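Local coordinates for protein PspGI restriction endonuclease (PDB 3BM3) that probably cleaves DNA at specific sites as a type II restriction endonuclease, and is captured here bound to its substrate DNA, at residues L5-T10 / K72-A77; E35-L40 / T109-K114; D150-I155 / G182-F187. The protein carries 2 engineered substitutions. All blocks are in the same frame, centred on the assembly; numbering follows the deposited sequence.

Contacts 1 and 2 belong to the helical part of the chain, and their segments alternate in sequence: 5-10, 35-40, 72-77, 109-114. Helices 52-80 and 85-115, successive in the chain, supply the second segment of contact 1 and of contact 2 respectively, against the N-terminal loop and helix 33-38. The two centres lie about 34 Å apart. Contact 3 comes later, at the start of the parallel strands 155-160 and 186-191 of the mixed sheet; its centre is about 26 Å from that of contact 2 and 47 Å from that of contact 1, across the chain's centre. Contacts 1 and 2 thus tie N-terminal segments to the two long helices, and contact 3 joins two adjacent strands of the sheet.

Contact 1. Residues L5-T10 / K72-A77; sequences LVIDIT and KQVREA
Leu-5 and Gln-73 form the polar half of this contact: the backbone N of Leu-5 donates to Gln-73 OE1 at 2.8 Å, nearly straight (167° at the hydrogen) and in the plane of the amide carbonyl. Beyond CG the glutamine chain is extended, which carries its amide from the helix to the loop backbone. The side chain of Leu-5 crosses it at about a right angle, with Leu-5 CG 3.5 Å from Gln-73 OE1 and CD1 reaching past it to Val-74 CG2.

Ile-7 forms the apolar half. Ile-7 CG1 stands beside its own backbone N (chi1 -66°), which sends CD1 over the helix backbone, 3.3 Å from Gln-73 O, while the other branch, CG2, lies 3.6 Å from Ala-77 CB. The methyl of an alanine suits this place because it lets the branched isoleucine come close to the helix. Ile-9 extends the apolar contact more loosely, its CG2 being 4.3 Å from Ala-77 CB.

Behind these residues the loop is held in shape. Asp-8 OD1 takes bonds from Thr-10 N, an Asx turn, and from Thr-10 OG1 at 2.6 Å, both from the same face of the carboxylate. Asn-16 OD1 accepts from Asp-8 N. On the helix side, NE2 of Gln-73 bonds to Arg-3 O, so OE1 and NE2 both hold the N-terminal loop.

Helix 52-80 carries this loop along one flank, where Tyr-70 and Tyr-78 also touch it, and turns Val-74 and Arg-75 to helix 85-115, where Phe-92 packs on both and Glu-89 forms a salt bridge with Arg-75.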
# COMPACT_ATOMS: atom_id res chain seq x y z
N LEU C 5 27.61 -15.41 -11.70
CA LEU C 5 26.84 -16.29 -10.84
C LEU C 5 26.83 -17.70 -11.37
O LEU C 5 26.81 -17.92 -12.57
CB LEU C 5 25.39 -15.83 -10.73
CG LEU C 5 25.19 -14.44 -10.13
CD1 LEU C 5 23.72 -13.98 -10.33
CD2 LEU C 5 25.62 -14.45 -8.67
N VAL C 6 26.79 -18.65 -10.45
CA VAL C 6 26.45 -20.02 -10.76
C VAL C 6 24.96 -20.07 -10.58
O VAL C 6 24.42 -19.78 -9.50
CB VAL C 6 27.17 -21.02 -9.85
CG1 VAL C 6 26.78 -22.44 -10.19
CG2 VAL C 6 28.69 -20.81 -9.96
N ILE C 7 24.28 -20.35 -11.66
CA ILE C 7 22.85 -20.25 -11.69
C ILE C 7 22.28 -21.64 -11.75
O ILE C 7 22.58 -22.40 -12.68
CB ILE C 7 22.38 -19.40 -12.88
CG1 ILE C 7 22.86 -17.95 -12.66
CG2 ILE C 7 20.85 -19.46 -12.98
CD1 ILE C 7 22.93 -17.12 -13.88
N ASP C 8 21.48 -21.98 -10.75
CA ASP C 8 20.81 -23.26 -10.71
C ASP C 8 19.40 -23.05 -11.18
O ASP C 8 18.58 -22.53 -10.46
CB ASP C 8 20.83 -23.79 -9.27
CG ASP C 8 20.06 -25.09 -9.11
OD1 ASP C 8 19.41 -25.53 -10.08
OD2 ASP C 8 20.11 -25.65 -8.01
N ILE C 9 19.11 -23.47 -12.41
CA ILE C 9 17.80 -23.21 -13.00
C ILE C 9 16.68 -24.06 -12.41
O ILE C 9 15.53 -23.87 -12.78
CB ILE C 9 17.80 -23.36 -14.54
CG1 ILE C 9 18.22 -24.78 -14.95
CG2 ILE C 9 18.67 -22.24 -15.16
CD1 ILE C 9 17.69 -25.18 -16.29
N THR C 10 17.00 -24.99 -11.51
CA THR C 10 15.96 -25.75 -10.81
C THR C 10 15.41 -24.97 -9.60
O THR C 10 14.47 -25.42 -8.96
CB THR C 10 16.47 -27.12 -10.35
OG1 THR C 10 17.40 -26.95 -9.29
CG2 THR C 10 17.13 -27.90 -11.53
N LYS C 72 20.21 -9.82 -14.97
CA LYS C 72 20.46 -10.08 -16.39
C LYS C 72 21.10 -11.45 -16.55
O LYS C 72 20.72 -12.24 -17.42
CB LYS C 72 21.38 -9.01 -16.95
CG LYS C 72 21.71 -9.19 -18.40
CD LYS C 72 22.48 -7.98 -18.91
CE LYS C 72 22.93 -8.18 -20.33
NZ LYS C 72 21.76 -8.45 -21.20
N GLN C 73 22.05 -11.77 -15.69
CA GLN C 73 22.64 -13.10 -15.73
C GLN C 73 21.61 -14.19 -15.54
O GLN C 73 21.59 -15.20 -16.25
CB GLN C 73 23.70 -13.26 -14.65
CG GLN C 73 24.93 -12.44 -14.90
CD GLN C 73 25.98 -12.70 -13.87
OE1 GLN C 73 26.17 -13.84 -13.44
NE2 GLN C 73 26.64 -11.65 -13.44
N VAL C 74 20.75 -13.99 -14.55
CA VAL C 74 19.72 -14.96 -14.23
C VAL C 74 18.70 -15.05 -15.37
O VAL C 74 18.31 -16.13 -15.79
CB VAL C 74 19.04 -14.61 -12.92
CG1 VAL C 74 17.83 -15.50 -12.69
CG2 VAL C 74 20.00 -14.77 -11.79
N ARG C 75 18.33 -13.90 -15.92
CA ARG C 75 17.43 -13.86 -17.05
C ARG C 75 17.96 -14.69 -18.21
O ARG C 75 17.26 -15.57 -18.77
CB ARG C 75 17.24 -12.42 -17.52
CG ARG C 75 16.24 -12.33 -18.67
CD ARG C 75 16.07 -10.90 -19.14
NE ARG C 75 15.28 -10.15 -18.18
CZ ARG C 75 15.76 -9.25 -17.32
NH1 ARG C 75 17.05 -8.95 -17.29
NH2 ARG C 75 14.93 -8.66 -16.49
N GLU C 76 19.21 -14.44 -18.57
CA GLU C 76 19.80 -15.17 -19.68
C GLU C 76 19.79 -16.67 -19.44
O GLU C 76 19.50 -17.46 -20.35
CB GLU C 76 21.20 -14.63 -19.98
CG GLU C 76 21.15 -13.20 -20.50
CD GLU C 76 22.52 -12.60 -20.79
OE1 GLU C 76 23.56 -13.24 -20.50
OE2 GLU C 76 22.54 -11.45 -21.30
N ALA C 77 20.08 -17.10 -18.22
CA ALA C 77 20.13 -18.52 -17.90
C ALA C 77 18.76 -19.13 -18.03
O ALA C 77 18.63 -20.23 -18.60
CB ALA C 77 20.70 -18.74 -16.48

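Contact 2. Residues E35-L40 / T109-K114; sequences ELLDRL and TKLLNK
Lys-114 reaches Leu-37 by way of its torsions: CG stands opposite the backbone N (chi1 -178°), and bends at chi2 (62°) and chi4 then lay the chain alongside Leu-37, the two side chains running past each other in opposite directions. This path is that of one of two modelled conformers. In it Lys-114 CD lies 3.9 Å from Leu-37 CB and Lys-114 CE 3.3 Å from Leu-37 O, while Lys-114 NZ gives Leu-37 O only a weak bond of 3.4 Å. A long lysine suits the place because its aliphatic part covers a leucine while its ammonium group stays at the surface.

The contact brings the last turn of helix 33-38 against the end of helix 85-115. Leu-37 O already accepts from Leu-40 N at 3.1 Å, and a positive charge near such a C-terminal carbonyl would probably be favourable. Asp-38 OD1 and Lys-114 NZ, 4.8 Å apart, may attract each other without touching.

Deeper in, Leu-37 CD2 meets Leu-111 CD2 at 3.6 Å, the side chains crossing at about a right angle. Leu-40 CD2 lies more loosely by Lys-114 CG, at 4.1 Å. Ile-55 of helix 52-80 packs on Leu-37 and Leu-40, and Phe-250 of helix 249-259 touches Leu-111.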
# COMPACT_ATOMS: atom_id res chain seq x y z
N GLU C 35 34.47 5.41 3.27
CA GLU C 35 35.24 6.65 3.21
C GLU C 35 34.33 7.87 3.04
O GLU C 35 34.62 8.93 3.58
CB GLU C 35 36.33 6.58 2.14
CG GLU C 35 36.01 7.26 0.82
CD GLU C 35 36.32 8.75 0.83
OE1 GLU C 35 37.43 9.14 1.30
OE2 GLU C 35 35.47 9.54 0.36
N LEU C 36 33.24 7.73 2.29
CA LEU C 36 32.22 8.79 2.22
C LEU C 36 31.61 9.08 3.59
O LEU C 36 31.45 10.23 3.99
CB LEU C 36 31.08 8.40 1.28
CG LEU C 36 31.39 8.32 -0.21
CD1 LEU C 36 30.21 7.70 -0.91
CD2 LEU C 36 31.73 9.70 -0.77
N LEU C 37 31.25 8.02 4.32
CA LEU C 37 30.67 8.20 5.65
C LEU C 37 31.65 8.91 6.59
O LEU C 37 31.24 9.72 7.41
CB LEU C 37 30.26 6.87 6.24
CG LEU C 37 29.09 6.17 5.56
CD1 LEU C 37 29.05 4.70 5.95
CD2 LEU C 37 27.78 6.90 5.93
N ASP C 38 32.94 8.61 6.45
CA ASP C 38 33.99 9.32 7.21
C ASP C 38 34.01 10.82 6.95
O ASP C 38 34.53 11.60 7.76
CB ASP C 38 35.38 8.81 6.83
CG ASP C 38 35.65 7.40 7.27
OD1 ASP C 38 34.93 6.89 8.15
OD2 ASP C 38 36.57 6.80 6.69
N ARG C 39 33.46 11.21 5.80
CA ARG C 39 33.46 12.59 5.34
C ARG C 39 32.06 13.22 5.41
O ARG C 39 31.79 14.22 4.76
CB ARG C 39 33.99 12.63 3.91
CG ARG C 39 35.45 12.18 3.79
CD ARG C 39 36.15 12.80 2.59
NE ARG C 39 35.90 14.24 2.51
CZ ARG C 39 36.42 15.15 3.33
NH1 ARG C 39 37.24 14.80 4.32
NH2 ARG C 39 36.13 16.43 3.17
N LEU C 40 31.18 12.63 6.21
CA LEU C 40 29.78 13.06 6.30
C LEU C 40 29.72 14.55 6.71
O LEU C 40 30.42 14.97 7.64
CB LEU C 40 29.03 12.21 7.33
CG LEU C 40 27.62 11.67 7.05
CD1 LEU C 40 27.12 11.77 5.64
CD2 LEU C 40 27.53 10.25 7.60
N THR C 109 20.11 1.61 7.95
CA THR C 109 20.84 1.04 9.08
C THR C 109 22.32 1.38 9.05
O THR C 109 22.94 1.57 10.07
CB THR C 109 20.65 -0.49 9.24
OG1 THR C 109 21.34 -1.19 8.20
CG2 THR C 109 19.21 -0.83 9.16
N LYS C 110 22.89 1.41 7.86
CA LYS C 110 24.30 1.74 7.72
C LYS C 110 24.56 3.14 8.24
O LYS C 110 25.59 3.40 8.89
CB LYS C 110 24.69 1.63 6.25
CG LYS C 110 24.57 0.24 5.69
CD LYS C 110 25.31 -0.80 6.56
CE LYS C 110 25.32 -2.17 5.92
NZ LYS C 110 25.72 -3.25 6.91
N LEU C 111 23.62 4.03 7.93
CA LEU C 111 23.70 5.42 8.44
C LEU C 111 23.49 5.47 9.94
O LEU C 111 24.25 6.10 10.65
CB LEU C 111 22.71 6.32 7.73
CG LEU C 111 23.12 6.60 6.27
CD1 LEU C 111 21.93 7.03 5.41
CD2 LEU C 111 24.23 7.65 6.22
N LEU C 112 22.50 4.73 10.44
CA LEU C 112 22.29 4.64 11.88
C LEU C 112 23.58 4.20 12.59
O LEU C 112 24.00 4.79 13.57
CB LEU C 112 21.15 3.69 12.20
CG LEU C 112 19.75 4.21 11.80
CD1 LEU C 112 18.73 3.13 12.15
CD2 LEU C 112 19.34 5.57 12.45
N ASN C 113 24.21 3.17 12.07
CA ASN C 113 25.42 2.62 12.68
C ASN C 113 26.50 3.65 12.76
O ASN C 113 27.17 3.79 13.78
CB ASN C 113 25.93 1.43 11.88
CG ASN C 113 25.06 0.22 12.05
OD1 ASN C 113 24.22 0.17 12.94
ND2 ASN C 113 25.26 -0.76 11.20
N LYS C 114 26.67 4.39 11.66
CA LYS C 114 27.71 5.40 11.57
C LYS C 114 27.56 6.45 12.66
O LYS C 114 28.55 6.87 13.25
CB LYS C 114 27.71 6.06 10.18
CG LYS C 114 28.83 7.11 9.98
CD LYS C 114 30.21 6.46 10.10
CE LYS C 114 31.37 7.43 9.83
NZ LYS C 114 31.24 8.69 10.60

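Contact 3. Residues D150-I155 / G182-F187; sequences DPSSAI and GDEINF
The flat amide of Asn-186 meets Ser-152 and Ala-154 edge-on. Both backbone oxygens lie almost in the amide plane, and Asn-186 ND2 donates to each: to Ser-152 O at 2.9 Å, distinctly bent at the hydrogen, and to Ala-154 O at 3.0 Å, much straighter (164°). At the acceptors the approach is less regular, since the nitrogen sits well above the carbonyl plane of Ser-152 and is tilted from that of Ala-154. Asparagine suits the place because one short side chain offers two N-H groups to two carbonyls of a tight turn; CG lies beside the backbone N (chi1 -60°), which sets the amide against that turn.

At the second flat group, the ring of Pro-151 meets the OE2 end of the Glu-184 carboxylate, crossing it obliquely, with Pro-151 CB 3.4 Å from Glu-184 OE2. A chi1 of 93° puts Glu-184 CG against Ser-152 CB, and the bend at chi2 then turns the carboxylate toward Pro-151. The backbone O of Glu-184 also receives a C-H...O contact from Ser-152 CA at 3.3 Å, and Ile-185 CG2 touches Pro-151 CB.

A water bridges the two backbones, accepting from Asn-186 N at 2.8 Å and bonding to Pro-151 O and Ala-154 O. Asp-150 shapes the 3-10 turn: its OD1 accepts from Ser-152 N, which makes an Asx turn, and also from Ser-152 OG at 2.6 Å, while its backbone O accepts from Ser-153 N and OG.

The contact sits where two neighbouring parallel strands, 155-160 and 186-191, begin; helix 167-181 links them in a beta-alpha-beta crossover, and Leu-177 on it touches Ile-185. Phe-147 of helix 144-149 covers Ala-154 and Ile-185, and Phe-256 of helix 249-259 touches both Ile-155 and Asn-186.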
# COMPACT_ATOMS: atom_id res chain seq x y z
N ASP C 150 8.84 2.89 28.19
CA ASP C 150 8.40 4.26 28.14
C ASP C 150 8.27 4.69 26.69
O ASP C 150 9.26 5.14 26.11
CB ASP C 150 9.41 5.17 28.82
CG ASP C 150 8.97 6.62 28.86
OD1 ASP C 150 7.88 6.95 28.33
OD2 ASP C 150 9.73 7.41 29.46
N PRO C 151 7.06 4.54 26.12
CA PRO C 151 6.85 4.94 24.72
C PRO C 151 7.32 6.32 24.36
O PRO C 151 7.78 6.54 23.24
CB PRO C 151 5.32 4.82 24.56
CG PRO C 151 4.95 3.73 25.46
CD PRO C 151 5.82 3.97 26.69
N SER C 152 7.27 7.27 25.30
CA SER C 152 7.70 8.64 25.01
C SER C 152 9.20 8.77 24.80
O SER C 152 9.65 9.79 24.30
CB SER C 152 7.25 9.61 26.09
OG SER C 152 7.89 9.34 27.31
N SER C 153 9.95 7.73 25.18
CA SER C 153 11.41 7.76 25.23
C SER C 153 12.04 7.14 24.00
O SER C 153 13.25 7.13 23.87
CB SER C 153 11.92 7.04 26.48
OG SER C 153 11.72 5.63 26.39
N ALA C 154 11.21 6.58 23.13
CA ALA C 154 11.68 5.87 21.92
C ALA C 154 11.07 6.53 20.69
O ALA C 154 10.05 7.23 20.77
CB ALA C 154 11.28 4.40 21.96
N ILE C 155 11.70 6.26 19.56
CA ILE C 155 11.22 6.74 18.28
C ILE C 155 10.83 5.54 17.46
O ILE C 155 11.61 4.61 17.33
CB ILE C 155 12.27 7.54 17.51
CG1 ILE C 155 12.98 8.54 18.41
CG2 ILE C 155 11.62 8.22 16.29
CD1 ILE C 155 14.22 9.19 17.72
N GLY C 182 -1.10 5.52 23.65
CA GLY C 182 -1.35 6.93 23.88
C GLY C 182 -0.63 7.84 22.94
O GLY C 182 0.18 7.43 22.10
N ASP C 183 -0.94 9.11 23.07
CA ASP C 183 -0.48 10.09 22.13
C ASP C 183 0.92 10.57 22.37
O ASP C 183 1.37 11.42 21.63
CB ASP C 183 -1.44 11.28 22.11
CG ASP C 183 -2.72 11.01 21.36
OD1 ASP C 183 -2.79 10.06 20.53
OD2 ASP C 183 -3.67 11.77 21.59
N GLU C 184 1.62 10.03 23.36
CA GLU C 184 2.99 10.43 23.68
C GLU C 184 4.05 9.62 22.91
O GLU C 184 5.26 9.84 23.08
CB GLU C 184 3.22 10.35 25.20
CG GLU C 184 3.81 9.03 25.74
CD GLU C 184 2.84 7.86 25.84
OE1 GLU C 184 1.68 7.93 25.35
OE2 GLU C 184 3.26 6.84 26.44
N ILE C 185 3.61 8.70 22.06
CA ILE C 185 4.57 8.04 21.20
C ILE C 185 5.18 9.05 20.23
O ILE C 185 4.63 10.14 20.01
CB ILE C 185 3.97 6.86 20.44
CG1 ILE C 185 2.99 7.32 19.35
CG2 ILE C 185 3.32 5.88 21.40
CD1 ILE C 185 2.56 6.14 18.44
N ASN C 186 6.34 8.69 19.70
CA ASN C 186 7.05 9.47 18.71
C ASN C 186 7.09 8.62 17.45
O ASN C 186 7.73 7.59 17.41
CB ASN C 186 8.45 9.75 19.19
CG ASN C 186 8.45 10.53 20.47
OD1 ASN C 186 8.02 11.66 20.51
ND2 ASN C 186 8.88 9.88 21.55
N PHE C 187 6.36 9.06 16.45
CA PHE C 187 6.21 8.26 15.24
C PHE C 187 6.62 9.12 14.07
O PHE C 187 5.99 10.16 13.81
CB PHE C 187 4.75 7.85 15.09
CG PHE C 187 4.54 6.82 14.04
CD1 PHE C 187 4.42 5.49 14.38
CD2 PHE C 187 4.47 7.18 12.71
CE1 PHE C 187 4.23 4.53 13.41
CE2 PHE C 187 4.29 6.22 11.74
CZ PHE C 187 4.15 4.91 12.09
O HOH W 1 7.42 6.25 20.60